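Local structure of OBCA, Oxalate Biosynthetic Component A (Burkholderia glumae, 4NNC) at residues V222-T227 with I273-T278. The protein is named Oxalate Biosynthetic Component A and has a TIM-barrel domain related to beta-keto acid cleavage enzymes, with cobalt bound in this model. Residues are numbered along the deposited sequence; the frame is centred on the assembly and turned at random.
Sequences VVHLHT and ILNLST. With CO (cobalt (II) ion), chain B; 2KQ ((3S)-3-[2-[3-[[(2R)-4-[[[(2R,3S,4R,5R)-5-(6-aminopurin-9-yl)-4-oxidanyl-3-phosphonooxy-oxolan-2-yl]methoxy-oxidanyl-phosphoryl]oxy-oxidanyl-phosphoryl]oxy-3,3-dimethyl-2-oxidanyl-butanoyl]amino]propanoylamino]ethylsulfanyl]-3-oxidanyl-butanoic acid), chain D; OXL (oxalate ion), chain C.
Ser277 covers one face of the His226 imidazole, its CB 3.5 Å from the ring centroid in a CH-pi contact, while the oxalate ion lies at the ring's edge. This is a metal site at the C-terminal ends of two neighbouring parallel strands of the TIM barrel, 222-225 and 273-276. The His224 ring meets Asn275 at its edge instead: ND1 donates to Asn275 OD1 at 3.0 Å, with the acceptor only 10° out of the ring plane. Ring and amide planes stand 76° apart; ND1 lies above the carbonyl plane of the amide, not on a lone pair. Four main-chain hydrogen bonds fix the strand register, from Val223 N to Ile273 O through to Ser277 N to Leu225 O. On the opposite sheet face from His224 and Asn275, Leu225 CD1 packs against Leu274 and Leu276.

Cobalt is bound by His224 NE2 at 2.2 Å, His226 NE2 at 2.0 Å, Glu475 OE1 and 2KQ O54, with 2KQ O51 modelled doubtfully close. His226 ND1 is bonded to Asn251 OD1, and Asn275 ND2 to Glu346 OE1; these bonds probably fix the rotation of both rings. Chi1 of -179° swings the Ser277 hydroxyl away from its own amide toward the metal, where OG donates to 2KQ O54 at 2.7 Å.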
loop_
_atom_site.group_PDB
_atom_site.type_symbol
_atom_site.label_atom_id
_atom_site.label_comp_id
_atom_site.label_asym_id
_atom_site.label_seq_id
_atom_site.Cartn_x
_atom_site.Cartn_y
_atom_site.Cartn_z
ATOM N N VAL A 222 14.827 -7.833 -0.565
ATOM C CA VAL A 222 13.869 -8.523 0.301
ATOM C C VAL A 222 12.461 -8.183 -0.188
ATOM O O VAL A 222 12.203 -7.044 -0.606
ATOM C CB VAL A 222 14.047 -8.093 1.775
ATOM C CG1 VAL A 222 13.003 -8.741 2.675
ATOM C CG2 VAL A 222 15.433 -8.438 2.270
ATOM N N VAL A 223 11.568 -9.174 -0.185
ATOM C CA VAL A 223 10.181 -8.957 -0.593
ATOM C C VAL A 223 9.259 -9.357 0.557
ATOM O O VAL A 223 9.236 -10.518 0.975
ATOM C CB VAL A 223 9.803 -9.756 -1.865
ATOM C CG1 VAL A 223 8.409 -9.358 -2.349
ATOM C CG2 VAL A 223 10.818 -9.513 -2.975
ATOM N N HIS A 224 8.516 -8.383 1.076
ATOM C CA HIS A 224 7.611 -8.612 2.185
ATOM C C HIS A 224 6.229 -8.904 1.609
ATOM O O HIS A 224 5.713 -8.108 0.813
ATOM C CB HIS A 224 7.588 -7.370 3.079
ATOM C CG HIS A 224 6.510 -7.388 4.114
ATOM N ND1 HIS A 224 6.515 -8.264 5.183
ATOM C CD2 HIS A 224 5.395 -6.626 4.250
ATOM C CE1 HIS A 224 5.446 -8.038 5.930
ATOM N NE2 HIS A 224 4.753 -7.049 5.389
ATOM N N LEU A 225 5.638 -10.037 2.000
ATOM C CA LEU A 225 4.395 -10.519 1.388
ATOM C C LEU A 225 3.183 -10.590 2.321
ATOM O O LEU A 225 3.316 -10.913 3.514
ATOM C CB LEU A 225 4.608 -11.909 0.787
ATOM C CG LEU A 225 5.622 -12.008 -0.350
ATOM C CD1 LEU A 225 5.743 -13.450 -0.849
ATOM C CD2 LEU A 225 5.248 -11.046 -1.481
ATOM N N HIS A 226 2.008 -10.302 1.750
ATOM C CA HIS A 226 0.717 -10.621 2.350
ATOM C C HIS A 226 -0.065 -11.452 1.346
ATOM O O HIS A 226 0.198 -11.384 0.136
ATOM C CB HIS A 226 -0.105 -9.357 2.578
ATOM C CG HIS A 226 0.375 -8.500 3.704
ATOM N ND1 HIS A 226 -0.450 -8.124 4.742
ATOM C CD2 HIS A 226 1.576 -7.924 3.945
ATOM C CE1 HIS A 226 0.232 -7.361 5.584
ATOM N NE2 HIS A 226 1.459 -7.224 5.121
ATOM N N THR A 227 -1.054 -12.200 1.832
ATOM C CA THR A 227 -2.060 -12.788 0.948
ATOM C C THR A 227 -3.451 -12.206 1.241
ATOM O O THR A 227 -3.662 -11.612 2.302
ATOM C CB THR A 227 -2.098 -14.322 1.052
ATOM O OG1 THR A 227 -2.099 -14.723 2.437
ATOM C CG2 THR A 227 -0.897 -14.912 0.344
ATOM N N ILE A 273 14.707 -13.239 -0.883
ATOM C CA ILE A 273 14.575 -13.271 0.562
ATOM C C ILE A 273 13.116 -12.926 0.829
ATOM O O ILE A 273 12.691 -11.755 0.706
ATOM C CB ILE A 273 15.514 -12.256 1.243
ATOM C CG1 ILE A 273 16.973 -12.538 0.838
ATOM C CG2 ILE A 273 15.343 -12.309 2.763
ATOM C CD1 ILE A 273 17.984 -11.453 1.233
ATOM N N LEU A 274 12.335 -13.961 1.126
ATOM C CA LEU A 274 10.913 -13.791 1.377
ATOM C C LEU A 274 10.713 -13.398 2.849
ATOM O O LEU A 274 11.378 -13.932 3.756
ATOM C CB LEU A 274 10.137 -15.064 0.992
ATOM C CG LEU A 274 10.191 -15.415 -0.510
ATOM C CD1 LEU A 274 9.237 -16.536 -0.922
ATOM C CD2 LEU A 274 9.910 -14.183 -1.351
ATOM N N ASN A 275 9.823 -12.434 3.068
ATOM C CA ASN A 275 9.531 -11.907 4.391
ATOM C C ASN A 275 8.011 -11.996 4.513
ATOM O O ASN A 275 7.279 -11.193 3.929
ATOM C CB ASN A 275 10.050 -10.458 4.487
ATOM C CG ASN A 275 9.561 -9.710 5.738
ATOM O OD1 ASN A 275 8.559 -10.084 6.368
ATOM N ND2 ASN A 275 10.255 -8.618 6.076
ATOM N N LEU A 276 7.528 -12.981 5.258
ATOM C CA LEU A 276 6.094 -13.252 5.262
ATOM C C LEU A 276 5.398 -12.515 6.393
ATOM O O LEU A 276 5.836 -12.589 7.546
ATOM C CB LEU A 276 5.827 -14.752 5.369
ATOM C CG LEU A 276 5.652 -15.496 4.040
ATOM C CD1 LEU A 276 6.660 -15.052 2.975
ATOM C CD2 LEU A 276 5.690 -17.013 4.242
ATOM N N SER A 277 4.326 -11.794 6.056
ATOM C CA SER A 277 3.505 -11.151 7.071
ATOM C C SER A 277 2.779 -12.194 7.923
ATOM O O SER A 277 2.172 -13.139 7.398
ATOM C CB SER A 277 2.492 -10.192 6.443
ATOM O OG SER A 277 1.716 -9.565 7.451
ATOM N N THR A 278 2.866 -12.015 9.237
ATOM C CA THR A 278 2.140 -12.822 10.218
ATOM C C THR A 278 0.997 -12.015 10.848
ATOM O O THR A 278 0.351 -12.461 11.805
ATOM C CB THR A 278 3.056 -13.210 11.355
ATOM O OG1 THR A 278 3.550 -12.006 11.960
ATOM C CG2 THR A 278 4.231 -14.028 10.838
HETATM CO CO CO B . 2.880 -6.062 5.976
HETATM C C01 2KQ D . -3.980 2.650 2.013
HETATM C C02 2KQ D . -2.719 3.315 1.438
HETATM C C03 2KQ D . -1.676 2.189 0.958
HETATM C C04 2KQ D . -3.144 4.208 0.265
HETATM O O05 2KQ D . -1.992 4.833 -0.252
HETATM P P06 2KQ D . -2.101 6.227 -1.016
HETATM O O07 2KQ D . -0.897 6.370 -1.930
HETATM O O08 2KQ D . -3.362 6.281 -1.862
HETATM O O09 2KQ D . -2.080 7.390 0.070
HETATM P P10 2KQ D . -3.330 8.056 0.825
HETATM O O11 2KQ D . -2.846 8.864 1.997
HETATM O O12 2KQ D . -4.237 6.966 1.345
HETATM O O13 2KQ D . -4.146 9.002 -0.183
HETATM C C14 2KQ D . -5.371 9.614 0.250
HETATM C C15 2KQ D . -5.756 10.698 -0.664
HETATM O O16 2KQ D . -4.608 11.597 -0.946
HETATM C C17 2KQ D . -4.311 11.506 -2.347
HETATM N N18 2KQ D . -2.897 11.451 -2.490
HETATM C C19 2KQ D . -2.096 10.385 -2.311
HETATM N N20 2KQ D . -0.813 10.753 -2.525
HETATM C C21 2KQ D . -0.787 12.075 -2.840
HETATM C C22 2KQ D . 0.229 12.996 -3.161
HETATM N N23 2KQ D . 1.627 12.586 -3.197
HETATM N N24 2KQ D . -0.112 14.270 -3.429
HETATM C C25 2KQ D . -1.410 14.661 -3.383
HETATM N N26 2KQ D . -2.404 13.809 -3.091
HETATM C C27 2KQ D . -2.106 12.513 -2.815
HETATM C C28 2KQ D . -5.010 10.315 -2.861
HETATM O O29 2KQ D . -5.436 10.498 -4.212
HETATM C C30 2KQ D . -6.195 10.183 -1.998
HETATM O O31 2KQ D . -7.265 11.000 -2.518
HETATM P P32 2KQ D . -8.667 11.156 -1.681
HETATM O O33 2KQ D . -8.439 11.897 -0.355
HETATM O O34 2KQ D . -9.690 11.904 -2.513
HETATM O O35 2KQ D . -9.195 9.778 -1.386
HETATM C C36 2KQ D . -2.122 4.281 2.513
HETATM O O37 2KQ D . -3.065 5.217 2.828
HETATM C C38 2KQ D . -1.670 3.610 3.821
HETATM O O39 2KQ D . -2.461 3.174 4.650
HETATM N N40 2KQ D . -0.242 3.537 4.098
HETATM C C41 2KQ D . 0.146 2.945 5.335
HETATM C C42 2KQ D . 0.440 1.460 5.157
HETATM C C43 2KQ D . 0.895 0.750 6.452
HETATM O O44 2KQ D . 0.248 0.841 7.497
HETATM N N45 2KQ D . 2.117 -0.005 6.414
HETATM C C46 2KQ D . 2.520 -0.650 7.628
HETATM C C47 2KQ D . 2.767 -2.122 7.380
HETATM S S48 2KQ D . 3.604 -2.894 8.757
HETATM C C49 2KQ D . 4.091 -4.544 8.295
HETATM C C50 2KQ D . 5.521 -4.500 8.164
HETATM O O51 2KQ D . 3.560 -4.901 7.036
HETATM C C52 2KQ D . 3.785 -5.560 9.439
HETATM C C53 2KQ D . 3.255 -6.915 9.079
HETATM O O54 2KQ D . 3.016 -7.230 7.876
HETATM O O55 2KQ D . 3.058 -7.742 10.008
HETATM C C1 OXL C . -0.417 -4.861 9.295
HETATM C C2 OXL C . 0.323 -4.036 8.323
HETATM O O1 OXL C . -0.152 -4.797 10.526
HETATM O O2 OXL C . 0.237 -2.775 8.373
HETATM O O3 OXL C . -1.297 -5.636 8.839
HETATM O O4 OXL C . 1.010 -4.632 7.437
#